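Long-range contacts in OmpT protein (Vibrio cholerae serotype O1, PDB 6EHD), which probably works as a non-specific diffusion porin, a membrane beta barrel that lets small solutes and ions cross the outer membrane: residues T106-G111 / G211-N216; G166-D171 / D191-Y196; Y215-D220 / I228-I233. The protein carries 1 engineered substitution. All blocks are in the same frame, centred on the assembly; numbering follows the deposited sequence.

Interaction 1 of 3, residues T106-G111 / G211-N216. With C8E ((hydroxyethyloxy)tri(ethyloxy)octane), chain J; C8E ((hydroxyethyloxy)tri(ethyloxy)octane), chain K.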
loop_
_atom_site.group_PDB
_atom_site.type_symbol
_atom_site.label_atom_id
_atom_site.label_comp_id
_atom_site.label_asym_id
_atom_site.label_seq_id
_atom_site.Cartn_x
_atom_site.Cartn_y
_atom_site.Cartn_z
ATOM N N THR A 106 -2.913 8.097 4.475
ATOM C CA THR A 106 -3.981 8.000 5.487
ATOM C C THR A 106 -5.379 7.942 4.831
ATOM O O THR A 106 -6.319 7.422 5.461
ATOM C CB THR A 106 -4.059 9.159 6.490
ATOM O OG1 THR A 106 -4.286 10.414 5.829
ATOM C CG2 THR A 106 -2.665 9.244 7.252
ATOM N N GLY A 107 -5.508 8.489 3.623
ATOM C CA GLY A 107 -6.809 8.542 2.889
ATOM C C GLY A 107 -7.102 7.287 2.048
ATOM O O GLY A 107 -8.134 7.218 1.326
ATOM N N LEU A 108 -6.206 6.261 2.094
ATOM C CA LEU A 108 -6.373 5.070 1.287
ATOM C C LEU A 108 -6.803 3.972 2.242
ATOM O O LEU A 108 -6.105 3.708 3.225
ATOM C CB LEU A 108 -5.110 4.754 0.461
ATOM C CG LEU A 108 -4.559 5.920 -0.360
ATOM C CD1 LEU A 108 -3.273 5.514 -1.085
ATOM C CD2 LEU A 108 -5.533 6.537 -1.413
ATOM N N ARG A 109 -8.040 3.466 2.057
ATOM C CA ARG A 109 -8.698 2.745 3.159
ATOM C C ARG A 109 -8.844 1.203 2.948
ATOM O O ARG A 109 -9.632 0.558 3.630
ATOM C CB ARG A 109 -10.092 3.344 3.409
ATOM C CG ARG A 109 -10.128 4.848 3.630
ATOM C CD ARG A 109 -9.089 5.380 4.650
ATOM N NE ARG A 109 -9.218 4.697 5.963
ATOM C CZ ARG A 109 -8.228 4.247 6.731
ATOM N NH1 ARG A 109 -6.946 4.439 6.423
ATOM N NH2 ARG A 109 -8.522 3.603 7.889
ATOM N N TYR A 110 -8.105 0.629 1.999
ATOM C CA TYR A 110 -8.224 -0.812 1.655
ATOM C C TYR A 110 -7.554 -1.760 2.729
ATOM O O TYR A 110 -7.880 -2.960 2.751
ATOM C CB TYR A 110 -7.549 -1.114 0.287
ATOM C CG TYR A 110 -6.071 -0.759 0.190
ATOM C CD1 TYR A 110 -5.647 0.545 -0.174
ATOM C CD2 TYR A 110 -5.080 -1.682 0.535
ATOM C CE1 TYR A 110 -4.284 0.885 -0.171
ATOM C CE2 TYR A 110 -3.730 -1.351 0.544
ATOM C CZ TYR A 110 -3.324 -0.067 0.184
ATOM O OH TYR A 110 -1.963 0.210 0.208
ATOM N N GLY A 111 -6.570 -1.237 3.494
ATOM C CA GLY A 111 -5.613 -2.030 4.238
ATOM C C GLY A 111 -5.902 -2.177 5.715
ATOM O O GLY A 111 -5.089 -2.735 6.476
ATOM N N GLY A 211 -2.490 14.638 -8.465
ATOM C CA GLY A 211 -3.421 13.550 -8.280
ATOM C C GLY A 211 -4.461 13.817 -7.204
ATOM O O GLY A 211 -4.158 14.452 -6.157
ATOM N N VAL A 212 -5.652 13.236 -7.409
ATOM C CA VAL A 212 -6.722 13.250 -6.439
ATOM C C VAL A 212 -7.332 11.869 -6.315
ATOM O O VAL A 212 -7.676 11.239 -7.321
ATOM C CB VAL A 212 -7.867 14.314 -6.797
ATOM C CG1 VAL A 212 -8.981 14.266 -5.773
ATOM C CG2 VAL A 212 -7.250 15.681 -6.958
ATOM N N THR A 213 -7.562 11.403 -5.068
ATOM C CA THR A 213 -8.278 10.157 -4.790
ATOM C C THR A 213 -9.406 10.386 -3.748
ATOM O O THR A 213 -9.186 11.026 -2.669
ATOM C CB THR A 213 -7.372 9.027 -4.217
ATOM O OG1 THR A 213 -6.313 8.693 -5.138
ATOM C CG2 THR A 213 -8.193 7.785 -3.789
ATOM N N TYR A 214 -10.625 9.915 -4.120
ATOM C CA TYR A 214 -11.703 9.762 -3.178
ATOM C C TYR A 214 -11.790 8.308 -2.699
ATOM O O TYR A 214 -11.790 7.369 -3.544
ATOM C CB TYR A 214 -13.022 10.145 -3.875
ATOM C CG TYR A 214 -13.240 11.553 -4.388
ATOM C CD1 TYR A 214 -12.555 12.659 -3.855
ATOM C CD2 TYR A 214 -14.301 11.835 -5.294
ATOM C CE1 TYR A 214 -12.752 13.968 -4.328
ATOM C CE2 TYR A 214 -14.555 13.139 -5.684
ATOM C CZ TYR A 214 -13.835 14.233 -5.137
ATOM O OH TYR A 214 -14.128 15.555 -5.507
ATOM N N TYR A 215 -11.954 8.042 -1.418
ATOM C CA TYR A 215 -12.161 6.686 -0.904
ATOM C C TYR A 215 -13.376 6.720 0.093
ATOM O O TYR A 215 -13.556 7.670 0.868
ATOM C CB TYR A 215 -10.874 6.102 -0.093
ATOM C CG TYR A 215 -10.236 4.876 -0.662
ATOM C CD1 TYR A 215 -10.824 3.583 -0.458
ATOM C CD2 TYR A 215 -9.051 4.923 -1.405
ATOM C CE1 TYR A 215 -10.268 2.436 -0.989
ATOM C CE2 TYR A 215 -8.465 3.787 -1.937
ATOM C CZ TYR A 215 -9.079 2.530 -1.789
ATOM O OH TYR A 215 -8.522 1.374 -2.345
ATOM N N ASN A 216 -14.181 5.685 0.060
ATOM C CA ASN A 216 -15.123 5.365 1.136
ATOM C C ASN A 216 -14.786 3.970 1.678
ATOM O O ASN A 216 -14.425 3.056 0.918
ATOM C CB ASN A 216 -16.594 5.308 0.657
ATOM C CG ASN A 216 -17.316 6.696 0.645
ATOM O OD1 ASN A 216 -17.007 7.702 1.398
ATOM N ND2 ASN A 216 -18.357 6.747 -0.180
HETATM C C1 C8E J . -20.121 5.854 -10.999
HETATM C C2 C8E J . -18.668 5.461 -10.927
HETATM C C3 C8E J . -17.889 6.225 -11.982
HETATM C C4 C8E J . -16.482 6.529 -11.520
HETATM C C5 C8E J . -15.521 6.630 -12.688
HETATM C C6 C8E J . -14.713 7.895 -12.734
HETATM C C7 C8E J . -15.465 9.216 -12.611
HETATM C C8 C8E J . -14.685 10.314 -13.373
HETATM O O9 C8E J . -13.383 10.385 -12.832
HETATM C C10 C8E J . -12.551 11.501 -13.134
HETATM C C11 C8E J . -11.422 11.371 -12.120
HETATM O O12 C8E J . -11.694 12.231 -11.001
HETATM C C13 C8E J . -10.854 12.008 -9.881
HETATM C C14 C8E J . -11.589 12.394 -8.624
HETATM O O15 C8E J . -11.740 13.806 -8.407
HETATM C C16 C8E J . -11.949 14.725 -9.430
HETATM C C17 C8E J . -12.647 15.940 -8.828
HETATM O O18 C8E J . -11.878 17.115 -8.964
HETATM C C19 C8E J . -11.923 17.702 -10.256
HETATM C C20 C8E J . -10.918 18.806 -10.037
HETATM O O21 C8E J . -9.576 18.366 -9.802
HETATM C C1 C8E K . -20.727 3.720 -9.120
HETATM C C2 C8E K . -21.217 2.514 -8.329
HETATM C C3 C8E K . -20.966 2.704 -6.858
HETATM C C4 C8E K . -20.676 1.380 -6.217
HETATM C C5 C8E K . -20.665 1.550 -4.750
HETATM C C6 C8E K . -20.297 0.272 -4.044
HETATM C C7 C8E K . -20.069 0.670 -2.609
HETATM C C8 C8E K . -19.683 -0.446 -1.667
HETATM O O9 C8E K . -19.399 0.238 -0.435
HETATM C C10 C8E K . -18.038 0.566 -0.210
HETATM C C11 C8E K . -17.925 1.907 0.510
HETATM O O12 C8E K . -18.742 1.879 1.673
HETATM O O HOH W 1 -8.296 9.529 -0.284
#
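Tyr-215 presents one face of its ring to the backbone of Leu-108 and Arg-109, and this flat-on packing dominates the contact. Arg-109 N stands 3.6 Å above the ring plane of Tyr-215, over the centre, with its N-H directed into the pi cloud; no conventional partner for this buried amide occurs in the model. Around the rim, Leu-108 CD2 meets Tyr-215 CD2 at 3.9 Å, the two side chains crossing almost perpendicularly, and the same methyl rests 3.8 Å from Thr-213 CG2. Tyr-110 comes in obliquely, its CD1 lying 3.7 Å from Tyr-215 OH. The placement has a price: chi1 of Tyr-215 is -118°, well off a staggered value, with Gly-107 O only 3.3 Å from Tyr-215 CB.

In porins the loop that folds into the barrel narrows the channel, and residues 106-111 belong to such an inward loop, here seated on the inner face of wall strand 208-221.

Polar linkage is indirect. One water donates to both Gly-107 O and Thr-213 O, tying loop to strand. The charged and hydroxyl ends look elsewhere: Arg-109 makes a salt bridge with Glu-230, Tyr-110 OH bonds to Asp-92, and Tyr-215 OH to Tyr-152.

Interaction 2 of 3, residues G166-D171 / D191-Y196. With C8E ((hydroxyethyloxy)tri(ethyloxy)octane), chain K.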
loop_
_atom_site.group_PDB
_atom_site.type_symbol
_atom_site.label_atom_id
_atom_site.label_comp_id
_atom_site.label_asym_id
_atom_site.label_seq_id
_atom_site.Cartn_x
_atom_site.Cartn_y
_atom_site.Cartn_z
ATOM N N GLY A 166 -12.553 -1.422 -5.971
ATOM C CA GLY A 166 -12.611 -1.716 -4.575
ATOM C C GLY A 166 -12.882 -3.169 -4.294
ATOM O O GLY A 166 -12.464 -4.060 -5.044
ATOM N N GLY A 167 -13.467 -3.409 -3.140
ATOM C CA GLY A 167 -13.613 -4.773 -2.647
ATOM C C GLY A 167 -14.118 -4.940 -1.227
ATOM O O GLY A 167 -14.670 -4.012 -0.614
ATOM N N GLN A 168 -13.983 -6.191 -0.756
ATOM C CA GLN A 168 -14.368 -6.594 0.573
ATOM C C GLN A 168 -13.402 -7.533 1.235
ATOM O O GLN A 168 -12.912 -8.468 0.584
ATOM C CB GLN A 168 -15.835 -7.236 0.507
ATOM C CG GLN A 168 -16.399 -7.358 1.912
ATOM C CD GLN A 168 -17.867 -7.804 1.863
ATOM O OE1 GLN A 168 -18.838 -6.969 1.870
ATOM N NE2 GLN A 168 -18.025 -9.072 1.676
ATOM N N ASN A 169 -13.079 -7.274 2.510
ATOM C CA ASN A 169 -12.054 -7.998 3.276
ATOM C C ASN A 169 -12.683 -8.327 4.660
ATOM O O ASN A 169 -13.206 -7.435 5.320
ATOM C CB ASN A 169 -10.786 -7.148 3.418
ATOM C CG ASN A 169 -9.648 -7.771 4.213
ATOM O OD1 ASN A 169 -8.908 -6.999 4.836
ATOM N ND2 ASN A 169 -9.393 -9.150 4.130
ATOM N N ARG A 170 -12.715 -9.618 5.023
ATOM C CA ARG A 170 -13.351 -10.061 6.316
ATOM C C ARG A 170 -12.381 -10.815 7.164
ATOM O O ARG A 170 -11.698 -11.712 6.659
ATOM C CB ARG A 170 -14.585 -10.972 6.060
ATOM C CG ARG A 170 -15.385 -11.278 7.347
ATOM C CD ARG A 170 -16.759 -11.886 7.026
ATOM N NE ARG A 170 -17.404 -12.389 8.251
ATOM C CZ ARG A 170 -18.515 -13.135 8.256
ATOM N NH1 ARG A 170 -19.124 -13.489 7.111
ATOM N NH2 ARG A 170 -19.028 -13.534 9.415
ATOM N N ASP A 171 -12.305 -10.466 8.450
ATOM C CA ASP A 171 -11.489 -11.192 9.404
ATOM C C ASP A 171 -12.405 -11.606 10.599
ATOM O O ASP A 171 -12.876 -10.745 11.361
ATOM C CB ASP A 171 -10.351 -10.365 9.943
ATOM C CG ASP A 171 -9.369 -11.216 10.822
ATOM O OD1 ASP A 171 -9.814 -12.052 11.620
ATOM O OD2 ASP A 171 -8.157 -11.074 10.695
ATOM N N ASP A 191 -15.569 -10.136 14.761
ATOM C CA ASP A 191 -15.773 -10.520 13.372
ATOM C C ASP A 191 -16.084 -9.217 12.578
ATOM O O ASP A 191 -17.196 -8.666 12.647
ATOM C CB ASP A 191 -16.916 -11.566 13.303
ATOM C CG ASP A 191 -17.186 -12.112 11.901
ATOM O OD1 ASP A 191 -16.672 -11.609 10.847
ATOM O OD2 ASP A 191 -18.003 -13.063 11.828
ATOM N N VAL A 192 -15.067 -8.717 11.841
ATOM C CA VAL A 192 -15.148 -7.383 11.181
ATOM C C VAL A 192 -14.948 -7.538 9.657
ATOM O O VAL A 192 -14.103 -8.324 9.214
ATOM C CB VAL A 192 -14.179 -6.383 11.832
ATOM C CG1 VAL A 192 -12.764 -6.911 11.889
ATOM C CG2 VAL A 192 -14.206 -5.010 11.129
ATOM N N THR A 193 -15.812 -6.868 8.913
ATOM C CA THR A 193 -15.764 -6.761 7.436
ATOM C C THR A 193 -15.431 -5.289 7.064
ATOM O O THR A 193 -16.032 -4.347 7.645
ATOM C CB THR A 193 -17.133 -7.164 6.815
ATOM O OG1 THR A 193 -17.415 -8.540 7.151
ATOM C CG2 THR A 193 -17.100 -7.155 5.307
ATOM N N ASN A 194 -14.489 -5.103 6.127
ATOM C CA ASN A 194 -14.151 -3.757 5.569
ATOM C C ASN A 194 -14.538 -3.818 4.125
ATOM O O ASN A 194 -14.009 -4.681 3.437
ATOM C CB ASN A 194 -12.643 -3.542 5.734
ATOM C CG ASN A 194 -12.185 -2.130 5.324
ATOM O OD1 ASN A 194 -12.976 -1.198 5.368
ATOM N ND2 ASN A 194 -10.862 -1.986 4.950
ATOM N N SER A 195 -15.531 -2.998 3.703
ATOM C CA SER A 195 -15.981 -2.857 2.354
ATOM C C SER A 195 -15.569 -1.453 1.821
ATOM O O SER A 195 -15.846 -0.461 2.431
ATOM C CB SER A 195 -17.526 -3.001 2.282
ATOM O OG SER A 195 -17.856 -4.273 2.855
ATOM N N TYR A 196 -14.945 -1.386 0.646
ATOM C CA TYR A 196 -14.357 -0.111 0.199
ATOM C C TYR A 196 -14.468 0.108 -1.327
ATOM O O TYR A 196 -14.601 -0.813 -2.131
ATOM C CB TYR A 196 -12.860 0.006 0.756
ATOM C CG TYR A 196 -12.052 -1.319 0.532
ATOM C CD1 TYR A 196 -12.102 -2.325 1.513
ATOM C CD2 TYR A 196 -11.379 -1.566 -0.664
ATOM C CE1 TYR A 196 -11.463 -3.561 1.332
ATOM C CE2 TYR A 196 -10.692 -2.802 -0.834
ATOM C CZ TYR A 196 -10.773 -3.809 0.164
ATOM O OH TYR A 196 -10.136 -5.048 0.014
HETATM C C1 C8E K . -20.727 3.720 -9.120
HETATM C C2 C8E K . -21.217 2.514 -8.329
HETATM C C3 C8E K . -20.966 2.704 -6.858
HETATM C C4 C8E K . -20.676 1.380 -6.217
HETATM C C5 C8E K . -20.665 1.550 -4.750
HETATM C C6 C8E K . -20.297 0.272 -4.044
HETATM C C7 C8E K . -20.069 0.670 -2.609
HETATM C C8 C8E K . -19.683 -0.446 -1.667
HETATM O O9 C8E K . -19.399 0.238 -0.435
HETATM C C10 C8E K . -18.038 0.566 -0.210
HETATM C C11 C8E K . -17.925 1.907 0.510
HETATM O O12 C8E K . -18.742 1.879 1.673
HETATM O O HOH W 2 -8.777 -4.295 4.951
#
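Arg-170 and Asp-191 both carry CG opposite the backbone N (chi1 -172° and -177°), and the arginine then runs fully extended, which brings its guanidinium side-on to the carboxylate. Tyr-196 differs: with chi1 at 46° its CG sits between N and the carbonyl carbon, and the ring leans back across Gly-167.

The salt bridge is bidentate. Arg-170 NE donates to Asp-191 OD1 at 2.8 Å, and Arg-170 NH2 to Asp-191 OD2 at 2.7 Å. Both oxygens use their syn lone pairs, and the two planes are almost coplanar, a geometry that fixes the rotation of both groups. Thr-193 fills in beside it, OG1 lying 3.4 Å from Arg-170 CD while its methyl CG2 packs 3.5 Å from Gln-168 CG. Farther along this face, Gln-168 OE1 and Ser-195 OG are 3.0 Å apart.

On the other face, Gly-167 O lies 3.6 Å from the ring plane of Tyr-196, over its centre, an aromatic covering of a cross-strand glycine; the phenol reaches Glu-150. A water joins Asn-169 OD1 to Asn-194 ND2, and Asn-194 also holds Arg-109 O of the inward loop, whereas Asn-169 ND2 bonds to Gln-146.

Paired backbone bonds at Gly-167/Tyr-196, Asn-169/Asn-194 and Asp-171/Val-192 zip the strands together, with Asn-194 N to Asn-169 O the shortest at 2.8 Å. Such antiparallel pairing between strands 160-171 and 184-205, with the loop bound to the asparagine and tyrosine face, is typical of the wall of a porin beta barrel, where neighbouring strands run antiparallel.

Interaction 3 of 3, residues Y215-D220 / I228-I233. With C8E ((hydroxyethyloxy)tri(ethyloxy)octane), chain K.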
loop_
_atom_site.group_PDB
_atom_site.type_symbol
_atom_site.label_atom_id
_atom_site.label_comp_id
_atom_site.label_asym_id
_atom_site.label_seq_id
_atom_site.Cartn_x
_atom_site.Cartn_y
_atom_site.Cartn_z
ATOM N N TYR A 215 -11.954 8.042 -1.418
ATOM C CA TYR A 215 -12.161 6.686 -0.904
ATOM C C TYR A 215 -13.376 6.720 0.093
ATOM O O TYR A 215 -13.556 7.670 0.868
ATOM C CB TYR A 215 -10.874 6.102 -0.093
ATOM C CG TYR A 215 -10.236 4.876 -0.662
ATOM C CD1 TYR A 215 -10.824 3.583 -0.458
ATOM C CD2 TYR A 215 -9.051 4.923 -1.405
ATOM C CE1 TYR A 215 -10.268 2.436 -0.989
ATOM C CE2 TYR A 215 -8.465 3.787 -1.937
ATOM C CZ TYR A 215 -9.079 2.530 -1.789
ATOM O OH TYR A 215 -8.522 1.374 -2.345
ATOM N N ASN A 216 -14.181 5.685 0.060
ATOM C CA ASN A 216 -15.123 5.365 1.136
ATOM C C ASN A 216 -14.786 3.970 1.678
ATOM O O ASN A 216 -14.425 3.056 0.918
ATOM C CB ASN A 216 -16.594 5.308 0.657
ATOM C CG ASN A 216 -17.316 6.696 0.645
ATOM O OD1 ASN A 216 -17.007 7.702 1.398
ATOM N ND2 ASN A 216 -18.357 6.747 -0.180
ATOM N N ALA A 217 -15.024 3.797 2.974
ATOM C CA ALA A 217 -15.022 2.456 3.538
ATOM C C ALA A 217 -16.120 2.336 4.610
ATOM O O ALA A 217 -16.516 3.343 5.210
ATOM C CB ALA A 217 -13.695 2.063 4.155
ATOM N N GLU A 218 -16.575 1.093 4.772
ATOM C CA GLU A 218 -17.570 0.726 5.854
ATOM C C GLU A 218 -17.073 -0.454 6.613
ATOM O O GLU A 218 -16.739 -1.500 6.010
ATOM C CB GLU A 218 -18.988 0.387 5.266
ATOM C CG GLU A 218 -20.023 0.062 6.412
ATOM C CD GLU A 218 -21.460 0.198 5.915
ATOM O OE1 GLU A 218 -21.915 1.357 5.814
ATOM O OE2 GLU A 218 -22.126 -0.829 5.678
ATOM N N LEU A 219 -16.956 -0.274 7.933
ATOM C CA LEU A 219 -16.524 -1.314 8.838
ATOM C C LEU A 219 -17.811 -1.791 9.597
ATOM O O LEU A 219 -18.463 -0.973 10.241
ATOM C CB LEU A 219 -15.527 -0.781 9.838
ATOM C CG LEU A 219 -14.157 -0.388 9.215
ATOM C CD1 LEU A 219 -13.473 0.560 10.160
ATOM C CD2 LEU A 219 -13.287 -1.611 8.926
ATOM N N ASP A 220 -18.205 -3.040 9.410
ATOM C CA ASP A 220 -19.310 -3.630 10.243
ATOM C C ASP A 220 -18.897 -4.881 10.994
ATOM O O ASP A 220 -18.009 -5.653 10.553
ATOM C CB ASP A 220 -20.686 -3.783 9.562
ATOM C CG ASP A 220 -20.606 -4.173 8.151
ATOM O OD1 ASP A 220 -20.108 -5.283 7.912
ATOM O OD2 ASP A 220 -21.065 -3.385 7.280
ATOM N N ILE A 228 -19.180 1.653 11.215
ATOM C CA ILE A 228 -18.387 2.917 11.128
ATOM C C ILE A 228 -18.162 3.203 9.613
ATOM O O ILE A 228 -17.731 2.268 8.916
ATOM C CB ILE A 228 -17.026 2.798 11.878
ATOM C CG1 ILE A 228 -17.289 2.576 13.387
ATOM C CG2 ILE A 228 -16.237 4.070 11.703
ATOM C CD1 ILE A 228 -16.074 2.175 14.180
ATOM N N ASP A 229 -18.488 4.414 9.148
ATOM C CA ASP A 229 -18.259 4.864 7.759
ATOM C C ASP A 229 -17.051 5.800 7.754
ATOM O O ASP A 229 -16.920 6.653 8.684
ATOM C CB ASP A 229 -19.477 5.608 7.193
ATOM C CG ASP A 229 -20.647 4.640 6.805
ATOM O OD1 ASP A 229 -20.464 3.413 6.699
ATOM O OD2 ASP A 229 -21.751 5.147 6.583
ATOM N N GLU A 230 -16.186 5.655 6.734
ATOM C CA GLU A 230 -15.086 6.624 6.521
ATOM C C GLU A 230 -15.244 7.287 5.140
ATOM O O GLU A 230 -15.491 6.577 4.145
ATOM C CB GLU A 230 -13.737 5.850 6.550
ATOM C CG GLU A 230 -13.382 5.171 7.837
ATOM C CD GLU A 230 -12.008 4.452 7.753
ATOM O OE1 GLU A 230 -11.785 3.653 6.841
ATOM O OE2 GLU A 230 -11.140 4.709 8.609
ATOM N N ASP A 231 -15.071 8.598 5.084
ATOM C CA ASP A 231 -15.078 9.370 3.825
ATOM C C ASP A 231 -13.686 10.058 3.744
ATOM O O ASP A 231 -13.289 10.858 4.690
ATOM C CB ASP A 231 -16.147 10.510 3.934
ATOM C CG ASP A 231 -17.597 10.009 4.180
ATOM O OD1 ASP A 231 -17.985 8.831 3.919
ATOM O OD2 ASP A 231 -18.403 10.934 4.478
ATOM N N ALA A 232 -12.961 9.893 2.603
ATOM C CA ALA A 232 -11.547 10.338 2.556
ATOM C C ALA A 232 -11.208 11.020 1.235
ATOM O O ALA A 232 -11.725 10.577 0.165
ATOM C CB ALA A 232 -10.622 9.117 2.766
ATOM N N ILE A 233 -10.421 12.092 1.318
ATOM C CA ILE A 233 -9.902 12.769 0.144
ATOM C C ILE A 233 -8.358 12.920 0.317
ATOM O O ILE A 233 -7.877 13.309 1.388
ATOM C CB ILE A 233 -10.565 14.124 -0.134
ATOM C CG1 ILE A 233 -10.042 14.730 -1.440
ATOM C CG2 ILE A 233 -10.388 15.095 1.036
ATOM C CD1 ILE A 233 -10.679 16.050 -1.903
HETATM C C1 C8E K . -20.727 3.720 -9.120
HETATM C C2 C8E K . -21.217 2.514 -8.329
HETATM C C3 C8E K . -20.966 2.704 -6.858
HETATM C C4 C8E K . -20.676 1.380 -6.217
HETATM C C5 C8E K . -20.665 1.550 -4.750
HETATM C C6 C8E K . -20.297 0.272 -4.044
HETATM C C7 C8E K . -20.069 0.670 -2.609
HETATM C C8 C8E K . -19.683 -0.446 -1.667
HETATM O O9 C8E K . -19.399 0.238 -0.435
HETATM C C10 C8E K . -18.038 0.566 -0.210
HETATM C C11 C8E K . -17.925 1.907 0.510
HETATM O O12 C8E K . -18.742 1.879 1.673
#
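A beta hairpin of the barrel wall, strands 208-221 and 227-242, is joined here through Tyr-215/Ala-232, Ala-217/Glu-230 and Leu-219/Ile-228, each an antiparallel hydrogen-bonded pair. Leu-219 N to Ile-228 O is nearly straight, 2.8 Å long with 175° at the hydrogen. By contrast, Ala-232 N approaches Tyr-215 O at 2.9 Å through a clearly bent N-H...O bond.

Between these pairs, on the opposite face, acids meet. Glu-218 is extended, CG trans to its backbone N (chi1 -178°), while Asp-229 folds CG beside its own N (chi1 -76°), and the two side chains run alongside each other with carboxylates almost coplanar. Glu-218 OE1 and Asp-229 OD1 are then 2.7 Å apart; so short a separation probably means that one acid holds a proton and shares it, which would remove the clash of like charges. A detergent molecule lies against this face, its C11 coming 3.7 Å from Asn-216 CB.

The inward face is more apolar, apart from Glu-230. Leu-219 CB lies 4.4 Å from Ile-228 CB, and Ala-217 CB is 3.7 Å from Glu-230 OE1, whose charge is taken up by Arg-109.

Leu-295 of strand 293-299 packs over Leu-219, Ile-228 and Glu-230, while in the wall strand 184-205 bonds to the other edge of 215-220 and strand 245-258 to the other edge of 228-233.

The three contacts occupy one region of the barrel wall. Interactions 1 and 3 both use strand 208-221, share Tyr-215 and Asn-216, and have centres about 9 Å apart; interaction 2 lies one strand over, about 11 Å from interaction 3 and 15 Å from interaction 1. Along the chain, interaction 2 falls inside the loop closed by interaction 1 and finishes before interaction 3 begins. Backbone pairing of Ser-195 with Glu-218 stitches the wall contacts together. Arg-109 joins all three, through its carbonyl to Asn-194 and its guanidinium to Glu-230, so that the inward loop is held by several consecutive strands, consistent with a firmly positioned channel constriction.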